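Local coordinates for Galactose/lactose metabolism regulatory protein GAL80 (Saccharomyces cerevisiae, PDB 3BTV) that binds the activator GAL4 and blocks its switching on of the galactose and lactose metabolic genes when no inducing sugar is present, at residues Trp126-Ala129 against Gln134-Ser137; Ile179-Asn184 against Gly215-Ile220; Pro197-Ile200 against Gly206-Leu209; Asp208-Thr213 against Arg413-Val418; Thr260-Leu265 against Ser417-Asn422. The protein carries 1 engineered substitution. All blocks are in the same frame, centred on the assembly; numbering follows the deposited sequence.

Overall arrangement
Contacts 2 and 4 are buried and share helix 209-225, which has the large mixed sheet on one side (contact 2) and helix 405-424 on another (contact 4). Contact 5, also largely buried, continues along helix 405-424 to the strand beginning at His-264; its centre lies about 7 Å from that of contact 4. Contact 1 is buried too but belongs to the Rossmann fold, and it reaches the rest partly through Trp-126, whose NE1 bonds Thr-211 O. Contact 3, in the loop leading into helix 209-225, is the surface one. No hydrogen bond crosses any of the five: apolar carbons do most of the touching, while polar groups act within segments, as in contact 4, or reach outside partners.

Contact 1 of 5, residues Trp126-Ala129 against Gln134-Ser137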
# COMPACT_ATOMS: atom_id res chain seq x y z
N TRP B 126 -15.02 20.26 8.64
CA TRP B 126 -14.81 19.38 7.50
C TRP B 126 -15.80 18.22 7.63
O TRP B 126 -15.98 17.71 8.73
CB TRP B 126 -13.37 18.85 7.48
CG TRP B 126 -13.13 17.89 6.35
CD1 TRP B 126 -13.09 16.54 6.43
CD2 TRP B 126 -12.93 18.22 4.97
NE1 TRP B 126 -12.89 16.00 5.19
CE2 TRP B 126 -12.78 17.01 4.27
CE3 TRP B 126 -12.87 19.42 4.26
CZ2 TRP B 126 -12.56 16.96 2.89
CZ3 TRP B 126 -12.65 19.38 2.89
CH2 TRP B 126 -12.51 18.16 2.22
N ALA B 127 -16.45 17.81 6.55
CA ALA B 127 -16.22 18.34 5.21
C ALA B 127 -17.00 19.62 4.96
O ALA B 127 -18.06 19.85 5.55
CB ALA B 127 -16.59 17.28 4.16
N LEU B 128 -16.49 20.45 4.05
CA LEU B 128 -17.11 21.73 3.76
C LEU B 128 -18.51 21.52 3.17
O LEU B 128 -19.46 22.17 3.58
CB LEU B 128 -16.24 22.55 2.80
CG LEU B 128 -16.84 23.92 2.43
CD1 LEU B 128 -17.24 24.71 3.68
CD2 LEU B 128 -15.87 24.71 1.57
N ALA B 129 -18.62 20.59 2.23
CA ALA B 129 -19.90 20.33 1.59
C ALA B 129 -20.00 18.89 1.09
O ALA B 129 -19.10 18.08 1.32
CB ALA B 129 -20.13 21.30 0.45
N GLN B 134 -20.80 22.14 -4.67
CA GLN B 134 -21.24 22.85 -3.47
C GLN B 134 -20.09 23.59 -2.80
O GLN B 134 -20.24 24.74 -2.37
CB GLN B 134 -21.84 21.88 -2.45
CG GLN B 134 -23.31 21.56 -2.64
CD GLN B 134 -23.93 20.87 -1.42
OE1 GLN B 134 -23.24 20.53 -0.46
NE2 GLN B 134 -25.25 20.68 -1.47
N ALA B 135 -18.94 22.92 -2.68
CA ALA B 135 -17.80 23.50 -1.98
C ALA B 135 -17.35 24.80 -2.66
O ALA B 135 -17.10 25.82 -2.01
CB ALA B 135 -16.63 22.50 -1.89
N GLU B 136 -17.27 24.75 -3.99
CA GLU B 136 -16.92 25.93 -4.77
C GLU B 136 -17.92 27.07 -4.61
O GLU B 136 -17.52 28.24 -4.50
CB GLU B 136 -16.71 25.57 -6.24
CG GLU B 136 -15.29 25.08 -6.48
CD GLU B 136 -15.12 24.31 -7.77
OE1 GLU B 136 -16.12 24.15 -8.51
OE2 GLU B 136 -13.98 23.87 -8.04
N SER B 137 -19.21 26.75 -4.56
CA SER B 137 -20.22 27.79 -4.34
C SER B 137 -20.04 28.45 -3.00
O SER B 137 -20.14 29.67 -2.88
CB SER B 137 -21.63 27.21 -4.42
OG SER B 137 -21.97 26.87 -5.75
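Just past strand 121-125 of the Rossmann fold, the loop 126-129 folds back on the first turns of helix 132-143, and Ala-129 and Leu-128 meet Gln-134 and Ala-135. The CB of Ala-129 is the main point of touch. It lies 3.4 Å from Gln-134 CB and 3.3 Å from Gln-134 OE1, and also packs on the helix backbone, 3.7 Å from Ala-135 N. Beside it, Leu-128 holds CG anti to its own backbone N (chi1 179°), which carries CD2 to within 4.2 Å of Ala-135 CB. The small alanines let loop and helix come close, with the CA atoms of Ala-129 and Ala-135 only 5.2 Å apart. Gln-134 OE1 accepts from Cys-130 N as well as lying against Ala-129. The peptide before Ala-127 is cis, and Ala-127 CB stands over the centre of the Trp-126 ring, 3.8 Å above its plane. This turn probably corresponds to the Glu-Lys-Pro motif of the related oxidoreductases, where a lysine and proline are usual; tryptophan and alanine here are consistent with a regulator rather than an enzyme. Further out, Leu-128 and Ala-135 touch His-412 on helix 405-424, Gln-134 meets Tyr-103 on helix 102-112, and Trp-126 NE1 bonds Thr-211 O on helix 209-225.

Contact 2 of 5, residues Ile179-Asn184 against Gly215-Ile220; sequences IEIAGN and GHTIDI
Ile-181 overlaps Thr-217 methyl to methyl, the two CG2 atoms lying 4.1 Å apart where the side chains pass alongside one another, each heading toward the other's backbone. Both branches point the same way relative to their own backbones: in Ile-181 (chi1 -60°) and in Thr-217 (chi1 -55°) CG2 is anti to the backbone N. The longer arm of Ile-181 runs on toward the next helix residue and brings CD1 to 4.5 Å from Ile-218 CD1, a looser touch. Ile-218 sets off across the contact rather than into it, and its tip alone comes near. This is a helix lying on a sheet: helix 209-225 covers one face of the large mixed sheet of the C-terminal domain, and strand 176-184 passes beneath it. Neighbouring strands close the same patch, since Thr-217 also touches Phe-282, Leu-295 and Ile-297, while Ile-181 reaches Cys-280; from the helix, Leu-221 touches Ile-181 too. On the other face of the sheet, Glu-180 bonds His-300 and makes a weak hydrogen bond to Ser-281 of the second subunit. The chemistry across the contact is wholly apolar, with no hydrogen bond from strand to helix. Thr-217 takes part as a methyl group, its OG1 being satisfied by Thr-213 O one turn back, which implies that a buried hydroxyl is accommodated here without any polar partner on the strand.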
# COMPACT_ATOMS: atom_id res chain seq x y z
N ILE B 179 6.48 6.52 1.23
CA ILE B 179 5.49 6.64 2.32
C ILE B 179 4.41 5.56 2.24
O ILE B 179 3.88 5.30 1.16
CB ILE B 179 4.77 8.01 2.25
CG1 ILE B 179 5.79 9.17 2.32
CG2 ILE B 179 3.66 8.13 3.29
CD1 ILE B 179 5.16 10.55 2.22
N GLU B 180 4.06 4.95 3.36
CA GLU B 180 2.88 4.06 3.38
C GLU B 180 1.89 4.49 4.45
O GLU B 180 2.25 4.86 5.57
CB GLU B 180 3.25 2.59 3.60
CG GLU B 180 4.11 1.99 2.47
CD GLU B 180 5.59 2.31 2.64
OE1 GLU B 180 6.03 2.28 3.81
OE2 GLU B 180 6.29 2.59 1.63
N ILE B 181 0.63 4.38 4.10
CA ILE B 181 -0.43 4.69 5.04
C ILE B 181 -1.44 3.56 5.10
O ILE B 181 -1.90 3.07 4.08
CB ILE B 181 -1.15 5.96 4.61
CG1 ILE B 181 -0.17 7.12 4.56
CG2 ILE B 181 -2.32 6.25 5.55
CD1 ILE B 181 -0.81 8.43 4.13
N ALA B 182 -1.76 3.13 6.31
CA ALA B 182 -2.80 2.13 6.52
C ALA B 182 -3.74 2.66 7.58
O ALA B 182 -3.29 3.14 8.62
CB ALA B 182 -2.18 0.84 6.97
N GLY B 183 -5.04 2.59 7.32
CA GLY B 183 -6.02 3.07 8.26
C GLY B 183 -7.33 2.29 8.22
O GLY B 183 -7.52 1.44 7.34
N ASN B 184 -8.20 2.57 9.19
CA ASN B 184 -9.60 2.11 9.19
C ASN B 184 -10.57 3.28 9.31
O ASN B 184 -10.21 4.34 9.80
CB ASN B 184 -9.87 1.13 10.33
CG ASN B 184 -9.26 -0.24 10.09
OD1 ASN B 184 -9.97 -1.21 9.85
ND2 ASN B 184 -7.93 -0.32 10.16
N GLY B 215 -9.78 11.92 3.90
CA GLY B 215 -9.60 13.36 3.80
C GLY B 215 -8.74 13.96 4.92
O GLY B 215 -7.77 14.67 4.66
N HIS B 216 -9.10 13.70 6.17
CA HIS B 216 -8.31 14.23 7.29
C HIS B 216 -6.86 13.73 7.18
O HIS B 216 -5.92 14.49 7.30
CB HIS B 216 -8.91 13.80 8.63
CG HIS B 216 -10.05 14.66 9.10
ND1 HIS B 216 -9.87 15.93 9.61
CD2 HIS B 216 -11.38 14.40 9.18
CE1 HIS B 216 -11.04 16.43 9.97
NE2 HIS B 216 -11.98 15.52 9.71
N THR B 217 -6.71 12.44 6.91
CA THR B 217 -5.39 11.81 6.90
C THR B 217 -4.49 12.27 5.76
O THR B 217 -3.32 12.58 5.96
CB THR B 217 -5.51 10.28 6.85
OG1 THR B 217 -6.32 9.85 7.95
CG2 THR B 217 -4.13 9.64 6.97
N ILE B 218 -5.02 12.33 4.55
CA ILE B 218 -4.21 12.68 3.41
C ILE B 218 -3.86 14.17 3.50
O ILE B 218 -2.81 14.62 3.03
CB ILE B 218 -4.92 12.35 2.09
CG1 ILE B 218 -3.89 12.11 0.99
CG2 ILE B 218 -5.90 13.46 1.73
CD1 ILE B 218 -3.10 10.81 1.12
N ASP B 219 -4.73 14.93 4.15
CA ASP B 219 -4.42 16.34 4.32
C ASP B 219 -3.25 16.54 5.28
O ASP B 219 -2.39 17.37 5.01
CB ASP B 219 -5.61 17.15 4.83
CG ASP B 219 -5.22 18.60 5.10
OD1 ASP B 219 -4.93 19.33 4.13
OD2 ASP B 219 -5.17 19.00 6.28
N ILE B 220 -3.22 15.82 6.40
CA ILE B 220 -2.06 15.97 7.30
C ILE B 220 -0.80 15.44 6.63
O ILE B 220 0.30 15.95 6.88
CB ILE B 220 -2.23 15.30 8.71
CG1 ILE B 220 -2.35 13.79 8.58
CG2 ILE B 220 -3.43 15.88 9.47
CD1 ILE B 220 -2.44 13.09 9.93

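Contact 3 of 5, residues Pro197-Ile200 against Gly206-Leu209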
# COMPACT_ATOMS: atom_id res chain seq x y z
N PRO B 197 -27.18 6.59 12.82
CA PRO B 197 -27.85 7.44 11.83
C PRO B 197 -27.71 6.88 10.42
O PRO B 197 -26.59 6.65 9.97
CB PRO B 197 -27.08 8.76 11.92
CG PRO B 197 -26.53 8.78 13.30
CD PRO B 197 -26.23 7.35 13.64
N LYS B 198 -28.84 6.68 9.75
CA LYS B 198 -28.84 6.10 8.40
C LYS B 198 -28.04 6.94 7.41
O LYS B 198 -27.40 6.40 6.51
CB LYS B 198 -30.28 5.95 7.88
CG LYS B 198 -31.30 5.48 8.91
CD LYS B 198 -32.71 5.53 8.33
CE LYS B 198 -33.78 5.25 9.39
NZ LYS B 198 -35.16 5.38 8.83
N TYR B 199 -28.07 8.26 7.57
CA TYR B 199 -27.48 9.16 6.58
C TYR B 199 -25.96 9.02 6.45
O TYR B 199 -25.39 9.41 5.43
CB TYR B 199 -27.82 10.62 6.89
CG TYR B 199 -26.92 11.28 7.91
CD1 TYR B 199 -25.85 12.07 7.51
CD2 TYR B 199 -27.15 11.13 9.28
CE1 TYR B 199 -25.02 12.68 8.44
CE2 TYR B 199 -26.33 11.73 10.21
CZ TYR B 199 -25.26 12.51 9.78
OH TYR B 199 -24.44 13.12 10.70
N ILE B 200 -25.32 8.47 7.48
CA ILE B 200 -23.87 8.27 7.47
C ILE B 200 -23.46 7.23 6.43
O ILE B 200 -22.28 7.14 6.08
CB ILE B 200 -23.39 7.76 8.84
CG1 ILE B 200 -24.05 8.54 9.97
CG2 ILE B 200 -21.89 7.87 8.94
CD1 ILE B 200 -23.67 8.04 11.34
N GLY B 206 -21.94 13.79 2.25
CA GLY B 206 -20.73 14.47 2.70
C GLY B 206 -19.96 13.79 3.83
O GLY B 206 -19.05 14.39 4.41
N VAL B 207 -20.33 12.55 4.15
CA VAL B 207 -19.63 11.80 5.19
C VAL B 207 -19.39 10.37 4.72
O VAL B 207 -20.33 9.65 4.42
CB VAL B 207 -20.42 11.77 6.51
CG1 VAL B 207 -19.57 11.12 7.61
CG2 VAL B 207 -20.83 13.17 6.92
N ASP B 208 -18.13 9.97 4.66
CA ASP B 208 -17.78 8.65 4.16
C ASP B 208 -16.29 8.40 4.30
O ASP B 208 -15.53 9.30 4.67
CB ASP B 208 -18.19 8.51 2.68
CG ASP B 208 -17.38 9.40 1.76
OD1 ASP B 208 -16.24 9.04 1.42
OD2 ASP B 208 -17.90 10.47 1.38
N LEU B 209 -15.89 7.17 4.00
CA LEU B 209 -14.52 6.72 4.20
C LEU B 209 -13.52 7.59 3.46
O LEU B 209 -12.44 7.89 3.96
CB LEU B 209 -14.37 5.27 3.72
CG LEU B 209 -12.96 4.68 3.86
CD1 LEU B 209 -12.57 4.68 5.35
CD2 LEU B 209 -12.86 3.29 3.28
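Val-207 presents its two methyls to Ile-200 and Tyr-199 in the long loop between strand 191-193 and helix 209-225, part of the C-terminal domain. CG1, anti to the backbone N (chi1 -173°), packs 4.2 Å from Ile-200 CG2. CG2 approaches the Tyr-199 ring obliquely and stays 4.5 Å from Tyr-199 CE1, a light touch. The backbones also come close here: Ile-200 O lies 3.6 Å from Val-207 O, two carbonyl oxygens that cannot bond to one another. From outside, Tyr-188 OH hydrogen-bonds Ile-200 O while its side chain touches Val-207, so that one tyrosine joins both limbs of the loop. On the first limb a 3-10 segment that begins at Lys-198 carries Tyr-199 and Ile-200, although its bond from Ile-200 N to Pro-197 O is weak. On the other, Gly-206 has a positive phi of 76°, and just after Val-207 the chain is fixed by Asp-208, the N-cap residue of helix 209-225, whose N bonds Thr-212 OG1. The contact lies at the protein surface, with Tyr-199 reaching Gln-98 and Asn-205. The tyrosine ring itself is held from within its own limb. Its chi1 of 84° swings it back over the chain, and Ile-200 CG1 stands 3.9 Å above the ring plane, offset toward the rim.

Contact 4 of 5, residues Asp208-Thr213 against Arg413-Val418; sequences DLVTTT and RLIESV
Val-210 and Ile-415 make the tight side of a nearly antiparallel helix pair: segments 209-213 and 413-418 run at 157° to each other, their axes 9.9 Å apart. Val-210 CG1 meets two residues of the facing helix, Val-418 CG1 at 3.8 Å and Ile-415 CD1 at 4.1 Å. The same CD1 presses on the backbone, 3.5 Å from Val-210 O. With CG1 beside its own backbone N (chi1 -66°), Ile-415 sends CG2 the other way, to Thr-211 OG1 at 3.8 Å, the two side chains crossing at about a right angle. That hydroxyl is no polar partner for the isoleucine; it donates to Asp-208 OD2 over 2.6 Å, on the syn side of the carboxylate. Asp-208 is the N-cap, and its OD1 accepts from Thr-211 N at 2.8 Å, from above the carboxylate plane. Thr-211 thus grips both oxygens; with a valine here, OD2 would probably lose its hydroxyl mate and the capping carboxylate could turn more easily. The partly exposed flanks take no share in the contact: on one helix Thr-212 points away; on the other Glu-416 pairs with Lys-420, and Arg-413 extends to Ile-433 O and makes a cation-pi contact with Tyr-436. Within the buried part of helix 405-424, Ser-417 OG donates to Arg-413 O over 2.7 Å, reaching it from the face opposite Ser-417 N.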
# COMPACT_ATOMS: atom_id res chain seq x y z
N ASP B 208 -18.13 9.97 4.66
CA ASP B 208 -17.78 8.65 4.16
C ASP B 208 -16.29 8.40 4.30
O ASP B 208 -15.53 9.30 4.67
CB ASP B 208 -18.19 8.51 2.68
CG ASP B 208 -17.38 9.40 1.76
OD1 ASP B 208 -16.24 9.04 1.42
OD2 ASP B 208 -17.90 10.47 1.38
N LEU B 209 -15.89 7.17 4.00
CA LEU B 209 -14.52 6.72 4.20
C LEU B 209 -13.52 7.59 3.46
O LEU B 209 -12.44 7.89 3.96
CB LEU B 209 -14.37 5.27 3.72
CG LEU B 209 -12.96 4.68 3.86
CD1 LEU B 209 -12.57 4.68 5.35
CD2 LEU B 209 -12.86 3.29 3.28
N VAL B 210 -13.87 7.99 2.25
CA VAL B 210 -12.94 8.75 1.43
C VAL B 210 -12.91 10.21 1.85
O VAL B 210 -11.85 10.77 2.19
CB VAL B 210 -13.29 8.64 -0.05
CG1 VAL B 210 -12.26 9.37 -0.88
CG2 VAL B 210 -13.35 7.17 -0.45
N THR B 211 -14.09 10.83 1.83
CA THR B 211 -14.22 12.24 2.10
C THR B 211 -13.71 12.58 3.49
O THR B 211 -13.04 13.60 3.69
CB THR B 211 -15.69 12.67 2.00
OG1 THR B 211 -16.19 12.35 0.69
CG2 THR B 211 -15.82 14.16 2.26
N THR B 212 -14.04 11.74 4.45
CA THR B 212 -13.82 12.09 5.84
C THR B 212 -12.52 11.54 6.38
O THR B 212 -11.60 12.29 6.70
CB THR B 212 -15.00 11.63 6.71
OG1 THR B 212 -16.23 12.00 6.07
CG2 THR B 212 -14.93 12.27 8.11
N THR B 213 -12.43 10.21 6.46
CA THR B 213 -11.29 9.56 7.09
C THR B 213 -10.02 9.73 6.27
O THR B 213 -9.02 10.20 6.76
CB THR B 213 -11.55 8.06 7.29
OG1 THR B 213 -12.81 7.89 7.93
CG2 THR B 213 -10.45 7.44 8.16
N ARG B 413 -11.06 19.12 -4.03
CA ARG B 413 -10.62 18.82 -5.39
C ARG B 413 -9.90 17.50 -5.43
O ARG B 413 -10.04 16.73 -6.39
CB ARG B 413 -9.71 19.92 -5.93
CG ARG B 413 -10.45 21.23 -6.21
CD ARG B 413 -9.52 22.35 -6.66
NE ARG B 413 -10.26 23.55 -7.01
CZ ARG B 413 -9.71 24.71 -7.40
NH1 ARG B 413 -8.39 24.83 -7.48
NH2 ARG B 413 -10.49 25.74 -7.70
N LEU B 414 -9.14 17.22 -4.38
CA LEU B 414 -8.43 15.95 -4.30
C LEU B 414 -9.40 14.79 -4.11
O LEU B 414 -9.27 13.74 -4.74
CB LEU B 414 -7.38 15.97 -3.17
CG LEU B 414 -6.54 14.70 -3.04
CD1 LEU B 414 -5.77 14.42 -4.32
CD2 LEU B 414 -5.57 14.79 -1.82
N ILE B 415 -10.38 14.97 -3.23
CA ILE B 415 -11.37 13.93 -3.00
C ILE B 415 -12.18 13.70 -4.28
O ILE B 415 -12.44 12.56 -4.67
CB ILE B 415 -12.35 14.33 -1.89
CG1 ILE B 415 -11.62 14.40 -0.53
CG2 ILE B 415 -13.47 13.32 -1.82
CD1 ILE B 415 -10.85 13.15 -0.18
N GLU B 416 -12.58 14.79 -4.92
CA GLU B 416 -13.30 14.66 -6.19
C GLU B 416 -12.48 13.81 -7.15
O GLU B 416 -13.00 12.90 -7.78
CB GLU B 416 -13.59 16.03 -6.80
CG GLU B 416 -14.30 15.98 -8.15
CD GLU B 416 -15.46 14.99 -8.19
OE1 GLU B 416 -16.09 14.76 -7.13
OE2 GLU B 416 -15.74 14.44 -9.27
N SER B 417 -11.18 14.08 -7.21
CA SER B 417 -10.28 13.34 -8.10
C SER B 417 -10.10 11.88 -7.74
O SER B 417 -9.97 11.03 -8.62
CB SER B 417 -8.91 14.02 -8.16
OG SER B 417 -9.08 15.37 -8.54
N VAL B 418 -10.08 11.56 -6.45
CA VAL B 418 -10.06 10.16 -6.05
C VAL B 418 -11.24 9.40 -6.70
O VAL B 418 -11.07 8.36 -7.34
CB VAL B 418 -10.07 9.98 -4.53
CG1 VAL B 418 -10.45 8.57 -4.17
CG2 VAL B 418 -8.67 10.31 -3.93

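Contact 5 of 5, residues Thr260-Leu265 against Ser417-Asn422; sequences TVPDHL and SVYKSN
The phenol oxygen of Tyr-419 is where this contact is closest: Pro-262 CG lies 3.5 Å from Tyr-419 OH, and the same oxygen makes a weak hydrogen bond to Asp-208 OD1, the N-cap carboxylate of helix 209-225. The setting is helix 405-424 packed against the start of strand 264-271 in the mixed sheet of the C-terminal domain. Tyrosine and proline come from opposite directions, and Pro-262 CG sits at the edge of the aromatic ring, near its plane, 4.4 Å from Tyr-419 CE2. Pro-262 CD, at 3.9 Å from Tyr-419 OH, widens the touch. With CG beside the backbone N (chi1 -80°), the Tyr-419 ring reaches out from the helix far enough to bring a polar atom to the proline and to Asp-208 together. The OH therefore has a polar mate, though a weakly bonded one, while its surroundings on the Pro-262 side are hydrocarbon. What shapes the 260-265 limb is a classic beta bulge, Asp-263 and His-264 both facing Phe-237. Asp-263 is firmly held as well: OD1 accepts from Asn-239 N, while OD2 takes Ile-240 N and a salt bridge from Lys-259. The helix is tied to neighbouring strand 229-237 by Ser-421 OG with Ala-234 N and by Asn-422 OD1 with Val-236 N. At the helix residue preceding Tyr-419 the contact becomes purely apolar. There Leu-265, whose CG is anti to the backbone N, puts CD1 3.9 Å from Val-418 CG1.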
# COMPACT_ATOMS: atom_id res chain seq x y z
N THR B 260 -24.53 2.63 0.78
CA THR B 260 -24.04 3.01 -0.55
C THR B 260 -22.68 3.72 -0.49
O THR B 260 -22.09 3.99 -1.53
CB THR B 260 -25.06 3.86 -1.31
OG1 THR B 260 -25.43 4.99 -0.51
CG2 THR B 260 -26.30 3.03 -1.64
N VAL B 261 -22.20 4.04 0.71
CA VAL B 261 -20.84 4.57 0.85
C VAL B 261 -19.77 3.46 0.81
O VAL B 261 -20.07 2.29 1.05
CB VAL B 261 -20.69 5.44 2.12
CG1 VAL B 261 -21.64 6.63 2.06
CG2 VAL B 261 -20.96 4.61 3.36
N PRO B 262 -18.51 3.81 0.51
CA PRO B 262 -17.48 2.78 0.32
C PRO B 262 -17.07 2.06 1.61
O PRO B 262 -17.16 2.61 2.70
CB PRO B 262 -16.28 3.57 -0.21
CG PRO B 262 -16.85 4.86 -0.70
CD PRO B 262 -17.99 5.15 0.21
N ASP B 263 -16.60 0.82 1.46
CA ASP B 263 -16.01 0.07 2.56
C ASP B 263 -14.51 -0.17 2.38
O ASP B 263 -13.88 -0.81 3.22
CB ASP B 263 -16.70 -1.27 2.74
CG ASP B 263 -17.09 -1.90 1.43
OD1 ASP B 263 -16.18 -2.35 0.70
OD2 ASP B 263 -18.30 -1.91 1.13
N HIS B 264 -13.95 0.30 1.27
CA HIS B 264 -12.48 0.22 1.12
C HIS B 264 -11.97 1.22 0.11
O HIS B 264 -12.63 1.50 -0.88
CB HIS B 264 -12.03 -1.17 0.70
CG HIS B 264 -10.65 -1.51 1.15
ND1 HIS B 264 -9.51 -1.18 0.43
CD2 HIS B 264 -10.21 -2.17 2.25
CE1 HIS B 264 -8.44 -1.62 1.07
NE2 HIS B 264 -8.84 -2.24 2.17
N LEU B 265 -10.79 1.75 0.38
CA LEU B 265 -10.12 2.66 -0.53
C LEU B 265 -8.69 2.19 -0.72
O LEU B 265 -7.95 1.96 0.25
CB LEU B 265 -10.13 4.09 0.03
CG LEU B 265 -9.21 5.08 -0.72
CD1 LEU B 265 -9.74 5.39 -2.11
CD2 LEU B 265 -9.00 6.37 0.05
N SER B 417 -11.18 14.08 -7.21
CA SER B 417 -10.28 13.34 -8.10
C SER B 417 -10.10 11.88 -7.74
O SER B 417 -9.97 11.03 -8.62
CB SER B 417 -8.91 14.02 -8.16
OG SER B 417 -9.08 15.37 -8.54
N VAL B 418 -10.08 11.56 -6.45
CA VAL B 418 -10.06 10.16 -6.05
C VAL B 418 -11.24 9.40 -6.70
O VAL B 418 -11.07 8.36 -7.34
CB VAL B 418 -10.07 9.98 -4.53
CG1 VAL B 418 -10.45 8.57 -4.17
CG2 VAL B 418 -8.67 10.31 -3.93
N TYR B 419 -12.45 9.95 -6.55
CA TYR B 419 -13.63 9.34 -7.15
C TYR B 419 -13.60 9.30 -8.69
O TYR B 419 -14.06 8.34 -9.29
CB TYR B 419 -14.91 10.02 -6.66
CG TYR B 419 -15.34 9.55 -5.29
CD1 TYR B 419 -15.26 10.39 -4.19
CD2 TYR B 419 -15.82 8.27 -5.10
CE1 TYR B 419 -15.64 9.97 -2.94
CE2 TYR B 419 -16.21 7.83 -3.85
CZ TYR B 419 -16.12 8.69 -2.77
OH TYR B 419 -16.50 8.28 -1.52
N LYS B 420 -13.04 10.34 -9.32
CA LYS B 420 -12.90 10.35 -10.78
C LYS B 420 -12.00 9.22 -11.22
O LYS B 420 -12.35 8.47 -12.13
CB LYS B 420 -12.33 11.67 -11.30
CG LYS B 420 -13.33 12.73 -11.64
CD LYS B 420 -12.67 13.86 -12.42
CE LYS B 420 -13.29 15.20 -12.08
NZ LYS B 420 -14.78 15.15 -12.02
N SER B 421 -10.83 9.12 -10.58
CA SER B 421 -9.86 8.09 -10.89
C SER B 421 -10.47 6.70 -10.89
O SER B 421 -10.22 5.91 -11.79
CB SER B 421 -8.70 8.12 -9.86
OG SER B 421 -7.83 7.05 -10.14
N ASN B 422 -11.24 6.41 -9.85
CA ASN B 422 -11.93 5.14 -9.74
C ASN B 422 -12.93 4.92 -10.90
O ASN B 422 -12.98 3.85 -11.51
CB ASN B 422 -12.69 5.09 -8.41
CG ASN B 422 -13.45 3.79 -8.23
OD1 ASN B 422 -12.86 2.72 -8.19
ND2 ASN B 422 -14.77 3.89 -8.13